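Local structure of Agap007691-pb (Anopheles gambiae, 5C98) at residues 183-188 and 274-279; 188-193 and 329-334; 192-195 and 201-204. The protein is of unknown function but belongs to the serpin family, many of whose members inhibit serine proteases. All coordinates share one frame; numbering follows the deposited sequence. Where two conformers were deposited one is given.

Contact 1 (183-188 and 274-279); sequences IRFNPA and TDLKLP
Phe-185 and Ile-183 press on Leu-276 in a small, buried and wholly apolar contact of the serpin fold, where the connection between strands 169-177 and 191-194 lies against strand 270-287. No hydrogen bond joins the two segments. Phe-185 does most of the touching with the outermost atoms of its ring, CZ and CE1: CZ comes to 3.4 Å from Leu-276 CD2 and CE1 to 4.0 Å from the same methyl. The methyl meets the ring obliquely, and the side chains of Phe-185 and Leu-276 cross at about a right angle. A chi1 of -72°, which turns CG of Phe-185 opposite its carbonyl carbon, carries the ring inward from the loop to reach this neighbour. On the strand side, chi1 of Leu-276 (-179°) sets CG opposite the backbone N and extends the branch toward the ring, with CG itself 3.8 Å from Phe-185 CZ. Leu-276 was refined in two conformers, so the 3.4 Å approach is of doubtful weight. Met-229 of strand 224-230 lies against all three side chains, while Phe-348 of strand 346-349 packs on Leu-276, so the loop's apolar residues join an interior shared by several strands. Lys-277, next along the strand, turns away from the loop. Ile-183 adds the end of its longer branch, again at about a right angle to the leucine, with CD1 4.1 Å from Leu-276 CD2.

Contact 2 (188-193 and 329-334); sequences ADTALE and VSESGS
The carboxylate of Glu-331 is gripped from two sequence-distant places: its OE2 accepts a hydrogen bond of 2.9 Å from Thr-190 OG1, and its OE1 makes a salt bridge with Lys-280 of strand 270-287. The site lies at the start of the serpin reactive-centre loop, just after strand 320-328, and the glutamate-lysine pair resembles the one known at the same loop base in inhibitory serpins such as alpha1-antitrypsin. Thr-190 comes from the other side, on the approach to strand 191-194, and the two side chains meet from opposite directions. The hydroxyl uses the anti lone pair of OE2, directed away from OE1, the oxygen that the lysine takes. In Thr-190 a chi1 of -63° puts OG1 opposite the carbonyl carbon and turns the hydroxyl toward Glu-331. Its methyl CG2 remains 3.9 Å from Glu-331 OE2, a van der Waals neighbour of the same oxygen. Glu-331 reaches the hydroxyl by a chain bent at chi2 (97°), well removed from a fully extended shape. With both oxygens engaged, the carboxylate has little freedom to rotate, and the nearby amine of Lys-280 would probably favour its charged form. That amine is also hydrogen-bonded to the hydroxyl of Ser-330, so Ser-330 and Glu-331 are both bound to the one amine. Phe-185, Pro-187 and Met-208 pack along Glu-331, giving its aliphatic part an apolar setting. Just beyond, the loop bends through an ST turn in which Ser-332 OG accepts from Ser-334 N at 3.0 Å, with an N-H...O angle of 153°.

Contact 3 (192-195 and 201-204); sequences LELF and PTQR
A chi1 of -56° sets CG of Arg-204 opposite its carbonyl carbon, and a bend at chi3 (77°) then folds the guanidinium back across segment 192-195. There NH2 donates to Leu-192 O at 3.1 Å, a bent bond tilted out of both the guanidinium and the carbonyl planes. One face of the guanidinium lies over the backbone, with Leu-194 N 3.7 Å above the plane at its centre and Glu-193 CA toward the rim. The two segments form the end of a beta hairpin in which Leu-194 and Arg-204 are an antiparallel non-hydrogen-bonded pair. One step on, Phe-195 N gives a nearly straight 3.0 Å bond to Gln-203 O. CA-H...O contacts, from Arg-204 CA to Glu-193 O (3.3 Å) and from Leu-194 CA to Gln-203 O, stitch the same strip. Leu-194 leans over the connecting loop, its CD1 3.7 Å from Thr-202 CA, and Gln-203 NE2 donates to Arg-204 O at 2.9 Å. Because the arginine bonds to a main-chain carbonyl and packs on the backbone, while the Glu-193 carboxylate makes its salt bridge with Lys-277, the cross-strand hold here depends on the backbone more than on matched side-chain charges.

In the fold
After strand 169-177 the chain enters residues 183-188, which open contact 1, and at Ala-188 passes straight into the first segment of contact 2. Leu-192 and Glu-193 belong to contacts 2 and 3 alike. Contact 3 closes first, at 201-204, as a short hairpin between strands 191-194 and 204-219, and is nested within the loop closed by contact 1. Contact 1 closes at 274-279 on strand 270-287, and contact 2 later, at 329-334, so these two cross. Together they fasten the connection before strand 191-194 both to strand 270-287 and to the start of the reactive-centre loop, while Lys-277 and Glu-193 join contact 1 to the other two.

Contact 1 (183-188 and 274-279)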
loop_
_atom_site.group_PDB
_atom_site.type_symbol
_atom_site.label_atom_id
_atom_site.label_comp_id
_atom_site.label_asym_id
_atom_site.label_seq_id
_atom_site.Cartn_x
_atom_site.Cartn_y
_atom_site.Cartn_z
ATOM N N ILE A 183 -18.714 9.578 -4.992
ATOM C CA ILE A 183 -19.174 10.945 -4.771
ATOM C C ILE A 183 -19.162 11.683 -6.094
ATOM O O ILE A 183 -18.205 11.583 -6.868
ATOM C CB ILE A 183 -18.250 11.623 -3.753
ATOM C CG1 ILE A 183 -18.429 10.969 -2.397
ATOM C CG2 ILE A 183 -18.535 13.138 -3.652
ATOM C CD1 ILE A 183 -17.395 11.364 -1.426
ATOM N N ARG A 184 -20.231 12.448 -6.339
ATOM C CA ARG A 184 -20.400 13.214 -7.570
ATOM C C ARG A 184 -19.775 14.591 -7.394
ATOM O O ARG A 184 -20.393 15.492 -6.825
ATOM C CB ARG A 184 -21.879 13.321 -7.923
ATOM N N PHE A 185 -18.550 14.752 -7.888
ATOM C CA PHE A 185 -17.938 16.063 -8.070
ATOM C C PHE A 185 -18.231 16.536 -9.488
ATOM O O PHE A 185 -18.135 15.754 -10.437
ATOM C CB PHE A 185 -16.416 15.992 -7.881
ATOM C CG PHE A 185 -15.971 15.788 -6.449
ATOM C CD1 PHE A 185 -15.908 16.851 -5.576
ATOM C CD2 PHE A 185 -15.598 14.540 -5.986
ATOM C CE1 PHE A 185 -15.496 16.678 -4.271
ATOM C CE2 PHE A 185 -15.178 14.365 -4.690
ATOM C CZ PHE A 185 -15.131 15.431 -3.830
ATOM N N ASN A 186 -18.586 17.816 -9.632
ATOM C CA ASN A 186 -18.905 18.360 -10.930
ATOM C C ASN A 186 -17.703 19.102 -11.488
ATOM O O ASN A 186 -17.213 20.041 -10.846
ATOM C CB ASN A 186 -20.091 19.297 -10.817
ATOM C CG ASN A 186 -20.829 19.420 -12.111
ATOM O OD1 ASN A 186 -20.513 20.286 -12.918
ATOM N ND2 ASN A 186 -21.794 18.539 -12.331
ATOM N N PRO A 187 -17.186 18.730 -12.665
ATOM C CA PRO A 187 -16.004 19.439 -13.180
ATOM C C PRO A 187 -16.240 20.910 -13.460
ATOM O O PRO A 187 -15.271 21.690 -13.465
ATOM C CB PRO A 187 -15.611 18.648 -14.435
ATOM C CG PRO A 187 -16.731 17.749 -14.704
ATOM C CD PRO A 187 -17.547 17.569 -13.488
ATOM N N ALA A 188 -17.495 21.344 -13.659
ATOM C CA ALA A 188 -17.750 22.774 -13.780
ATOM C C ALA A 188 -17.402 23.509 -12.493
ATOM O O ALA A 188 -17.134 24.715 -12.522
ATOM C CB ALA A 188 -19.212 23.020 -14.161
ATOM N N THR A 274 -22.421 17.592 3.295
ATOM C CA THR A 274 -21.109 18.176 3.557
ATOM C C THR A 274 -20.639 18.964 2.354
ATOM O O THR A 274 -20.685 18.469 1.225
ATOM C CB THR A 274 -20.098 17.064 3.830
ATOM O OG1 THR A 274 -20.500 16.340 4.994
ATOM C CG2 THR A 274 -18.669 17.622 4.042
ATOM N N ASP A 275 -20.163 20.182 2.598
ATOM C CA ASP A 275 -19.510 20.959 1.558
ATOM C C ASP A 275 -18.065 20.499 1.505
ATOM O O ASP A 275 -17.278 20.762 2.423
ATOM C CB ASP A 275 -19.596 22.456 1.831
ATOM C CG ASP A 275 -19.169 23.254 0.639
ATOM O OD1 ASP A 275 -17.969 23.512 0.510
ATOM O OD2 ASP A 275 -20.033 23.565 -0.213
ATOM N N LEU A 276 -17.750 19.756 0.452
ATOM C CA LEU A 276 -16.504 19.018 0.341
ATOM C C LEU A 276 -15.623 19.648 -0.727
ATOM O O LEU A 276 -16.071 19.871 -1.854
ATOM C CB LEU A 276 -16.831 17.566 -0.023
ATOM C CG LEU A 276 -15.708 16.548 -0.194
ATOM C CD1 LEU A 276 -14.951 16.369 1.082
ATOM C CD2 LEU A 276 -16.296 15.234 -0.643
ATOM N N LYS A 277 -14.365 19.903 -0.375
ATOM C CA LYS A 277 -13.346 20.334 -1.309
ATOM C C LYS A 277 -12.130 19.453 -1.126
ATOM O O LYS A 277 -11.732 19.172 -0.000
ATOM C CB LYS A 277 -12.969 21.789 -1.128
ATOM C CG LYS A 277 -14.095 22.723 -1.500
ATOM C CD LYS A 277 -13.617 24.139 -1.424
ATOM C CE LYS A 277 -14.538 25.099 -2.136
ATOM N NZ LYS A 277 -13.881 26.429 -2.280
ATOM N N LEU A 278 -11.559 19.006 -2.251
ATOM C CA LEU A 278 -10.449 18.048 -2.236
ATOM C C LEU A 278 -9.643 18.322 -3.496
ATOM O O LEU A 278 -10.241 18.483 -4.561
ATOM C CB LEU A 278 -11.021 16.621 -2.302
ATOM C CG LEU A 278 -10.126 15.396 -2.164
ATOM C CD1 LEU A 278 -9.695 15.204 -0.720
ATOM C CD2 LEU A 278 -10.848 14.138 -2.638
ATOM N N PRO A 279 -8.314 18.371 -3.446
ATOM C CA PRO A 279 -7.567 18.438 -4.709
ATOM C C PRO A 279 -7.853 17.230 -5.590
ATOM O O PRO A 279 -8.079 16.120 -5.104
ATOM C CB PRO A 279 -6.099 18.472 -4.265
ATOM C CG PRO A 279 -6.101 17.903 -2.908
ATOM C CD PRO A 279 -7.413 18.249 -2.288
#

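Contact 2 (188-193 and 329-334)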
loop_
_atom_site.group_PDB
_atom_site.type_symbol
_atom_site.label_atom_id
_atom_site.label_comp_id
_atom_site.label_asym_id
_atom_site.label_seq_id
_atom_site.Cartn_x
_atom_site.Cartn_y
_atom_site.Cartn_z
ATOM N N ALA A 188 -17.495 21.344 -13.659
ATOM C CA ALA A 188 -17.750 22.774 -13.780
ATOM C C ALA A 188 -17.402 23.509 -12.493
ATOM O O ALA A 188 -17.134 24.715 -12.522
ATOM C CB ALA A 188 -19.212 23.020 -14.161
ATOM N N ASP A 189 -17.334 22.790 -11.376
ATOM C CA ASP A 189 -17.057 23.363 -10.069
ATOM C C ASP A 189 -15.596 23.210 -9.665
ATOM O O ASP A 189 -15.208 23.681 -8.588
ATOM C CB ASP A 189 -17.954 22.676 -9.033
ATOM C CG ASP A 189 -19.405 23.134 -9.119
ATOM O OD1 ASP A 189 -19.638 24.328 -9.412
ATOM O OD2 ASP A 189 -20.310 22.295 -8.903
ATOM N N THR A 190 -14.794 22.545 -10.486
ATOM C CA THR A 190 -13.370 22.418 -10.235
ATOM C C THR A 190 -12.670 23.706 -10.638
ATOM O O THR A 190 -12.929 24.258 -11.713
ATOM C CB THR A 190 -12.836 21.226 -11.036
ATOM O OG1 THR A 190 -13.469 20.029 -10.570
ATOM C CG2 THR A 190 -11.317 21.065 -10.897
ATOM N N ALA A 191 -11.798 24.199 -9.767
ATOM C CA ALA A 191 -11.082 25.435 -10.033
ATOM C C ALA A 191 -9.711 25.365 -9.387
ATOM O O ALA A 191 -9.454 24.525 -8.512
ATOM C CB ALA A 191 -11.844 26.648 -9.482
ATOM N N LEU A 192 -8.837 26.268 -9.812
ATOM C CA LEU A 192 -7.524 26.386 -9.199
ATOM C C LEU A 192 -7.684 27.044 -7.842
ATOM O O LEU A 192 -8.151 28.185 -7.742
ATOM C CB LEU A 192 -6.589 27.210 -10.080
ATOM C CG LEU A 192 -6.104 26.604 -11.393
ATOM C CD1 LEU A 192 -5.220 27.636 -12.104
ATOM C CD2 LEU A 192 -5.352 25.297 -11.167
ATOM N N GLU A 193 -7.320 26.320 -6.792
ATOM C CA GLU A 193 -7.396 26.840 -5.447
ATOM C C GLU A 193 -6.096 26.546 -4.723
ATOM O O GLU A 193 -5.409 25.552 -5.002
ATOM C CB GLU A 193 -8.581 26.248 -4.667
ATOM C CG GLU A 193 -9.925 26.519 -5.321
ATOM C CD GLU A 193 -11.122 26.182 -4.449
ATOM O OE1 GLU A 193 -11.002 26.208 -3.205
ATOM O OE2 GLU A 193 -12.207 25.911 -5.017
ATOM N N VAL A 329 -8.034 10.248 -7.520
ATOM C CA VAL A 329 -9.440 10.621 -7.387
ATOM C C VAL A 329 -9.830 11.552 -8.532
ATOM O O VAL A 329 -8.981 12.213 -9.130
ATOM C CB VAL A 329 -9.803 11.234 -6.015
ATOM C CG1 VAL A 329 -9.663 10.203 -4.901
ATOM C CG2 VAL A 329 -8.955 12.470 -5.728
ATOM N N SER A 330 -11.116 11.559 -8.869
ATOM C CA SER A 330 -11.601 12.341 -10.003
ATOM C C SER A 330 -13.101 12.564 -9.837
ATOM O O SER A 330 -13.712 12.113 -8.866
ATOM C CB SER A 330 -11.276 11.615 -11.319
ATOM O OG SER A 330 -11.550 12.433 -12.446
ATOM N N GLU A 331 -13.697 13.277 -10.799
ATOM C CA GLU A 331 -15.106 13.637 -10.730
ATOM C C GLU A 331 -16.007 12.495 -11.217
ATOM O O GLU A 331 -15.572 11.574 -11.911
ATOM C CB GLU A 331 -15.352 14.898 -11.580
ATOM C CG GLU A 331 -14.596 16.148 -11.098
ATOM C CD GLU A 331 -13.295 16.389 -11.837
ATOM O OE1 GLU A 331 -12.744 15.423 -12.404
ATOM O OE2 GLU A 331 -12.828 17.551 -11.875
ATOM N N SER A 332 -17.289 12.573 -10.861
ATOM C CA SER A 332 -18.266 11.570 -11.271
ATOM C C SER A 332 -19.230 12.131 -12.306
ATOM O O SER A 332 -19.473 13.341 -12.372
ATOM C CB SER A 332 -19.044 11.006 -10.076
ATOM O OG SER A 332 -20.440 10.896 -10.348
ATOM N N GLY A 333 -19.780 11.224 -13.111
ATOM C CA GLY A 333 -20.689 11.603 -14.171
ATOM C C GLY A 333 -22.134 11.314 -13.833
ATOM O O GLY A 333 -22.930 11.047 -14.731
ATOM N N SER A 334 -22.481 11.349 -12.545
ATOM C CA SER A 334 -23.870 11.143 -12.120
ATOM C C SER A 334 -24.384 12.323 -11.296
ATOM O O SER A 334 -23.786 12.689 -10.286
ATOM C CB SER A 334 -23.995 9.849 -11.308
ATOM O OG SER A 334 -23.808 8.712 -12.136
#

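Contact 3 (192-195 and 201-204)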
loop_
_atom_site.group_PDB
_atom_site.type_symbol
_atom_site.label_atom_id
_atom_site.label_comp_id
_atom_site.label_asym_id
_atom_site.label_seq_id
_atom_site.Cartn_x
_atom_site.Cartn_y
_atom_site.Cartn_z
ATOM N N LEU A 192 -8.837 26.268 -9.812
ATOM C CA LEU A 192 -7.524 26.386 -9.199
ATOM C C LEU A 192 -7.684 27.044 -7.842
ATOM O O LEU A 192 -8.151 28.185 -7.742
ATOM C CB LEU A 192 -6.589 27.210 -10.080
ATOM C CG LEU A 192 -6.104 26.604 -11.393
ATOM C CD1 LEU A 192 -5.220 27.636 -12.104
ATOM C CD2 LEU A 192 -5.352 25.297 -11.167
ATOM N N GLU A 193 -7.320 26.320 -6.792
ATOM C CA GLU A 193 -7.396 26.840 -5.447
ATOM C C GLU A 193 -6.096 26.546 -4.723
ATOM O O GLU A 193 -5.409 25.552 -5.002
ATOM C CB GLU A 193 -8.581 26.248 -4.667
ATOM C CG GLU A 193 -9.925 26.519 -5.321
ATOM C CD GLU A 193 -11.122 26.182 -4.449
ATOM O OE1 GLU A 193 -11.002 26.208 -3.205
ATOM O OE2 GLU A 193 -12.207 25.911 -5.017
ATOM N N LEU A 194 -5.796 27.393 -3.751
ATOM C CA LEU A 194 -4.612 27.198 -2.944
ATOM C C LEU A 194 -4.688 25.857 -2.213
ATOM O O LEU A 194 -5.742 25.448 -1.704
ATOM C CB LEU A 194 -4.511 28.342 -1.930
ATOM C CG LEU A 194 -3.330 28.289 -0.972
ATOM C CD1 LEU A 194 -2.909 29.726 -0.637
ATOM C CD2 LEU A 194 -3.672 27.526 0.288
ATOM N N PHE A 195 -3.561 25.163 -2.157
ATOM C CA PHE A 195 -3.390 24.029 -1.254
ATOM C C PHE A 195 -2.093 24.271 -0.502
ATOM O O PHE A 195 -1.086 24.636 -1.109
ATOM C CB PHE A 195 -3.317 22.698 -2.033
ATOM C CG PHE A 195 -3.270 21.484 -1.154
ATOM C CD1 PHE A 195 -2.071 21.012 -0.694
ATOM C CD2 PHE A 195 -4.426 20.807 -0.802
ATOM C CE1 PHE A 195 -2.005 19.900 0.125
ATOM C CE2 PHE A 195 -4.366 19.698 0.019
ATOM C CZ PHE A 195 -3.174 19.246 0.468
ATOM N N PRO A 201 3.502 26.476 0.026
ATOM C CA PRO A 201 2.274 26.682 0.815
ATOM C C PRO A 201 1.219 27.545 0.143
ATOM O O PRO A 201 0.088 27.608 0.656
ATOM C CB PRO A 201 2.783 27.355 2.100
ATOM C CG PRO A 201 4.243 27.174 2.122
ATOM C CD PRO A 201 4.705 26.968 0.719
ATOM N N THR A 202 1.535 28.240 -0.950
ATOM C CA THR A 202 0.544 29.050 -1.651
ATOM C C THR A 202 0.286 28.558 -3.071
ATOM O O THR A 202 -0.435 29.216 -3.827
ATOM C CB THR A 202 0.932 30.538 -1.632
ATOM O OG1 THR A 202 2.133 30.743 -2.368
ATOM C CG2 THR A 202 1.154 31.002 -0.201
ATOM N N GLN A 203 0.813 27.395 -3.443
ATOM C CA GLN A 203 0.598 26.893 -4.790
ATOM C C GLN A 203 -0.871 26.566 -5.011
ATOM O O GLN A 203 -1.530 25.969 -4.151
ATOM C CB GLN A 203 1.428 25.632 -5.005
ATOM C CG GLN A 203 1.198 24.910 -6.332
ATOM C CD GLN A 203 1.687 25.695 -7.536
ATOM O OE1 GLN A 203 2.798 26.219 -7.526
ATOM N NE2 GLN A 203 0.848 25.807 -8.556
ATOM N N ARG A 204 -1.372 26.915 -6.192
ATOM C CA ARG A 204 -2.747 26.627 -6.574
ATOM C C ARG A 204 -2.807 25.412 -7.491
ATOM O O ARG A 204 -2.013 25.283 -8.428
ATOM C CB ARG A 204 -3.378 27.841 -7.255
ATOM C CG ARG A 204 -3.305 29.055 -6.357
ATOM C CD ARG A 204 -3.942 30.318 -6.970
ATOM N NE ARG A 204 -5.396 30.265 -6.892
ATOM C CZ ARG A 204 -6.106 30.620 -5.819
ATOM N NH1 ARG A 204 -5.503 31.029 -4.707
ATOM N NH2 ARG A 204 -7.427 30.531 -5.842
#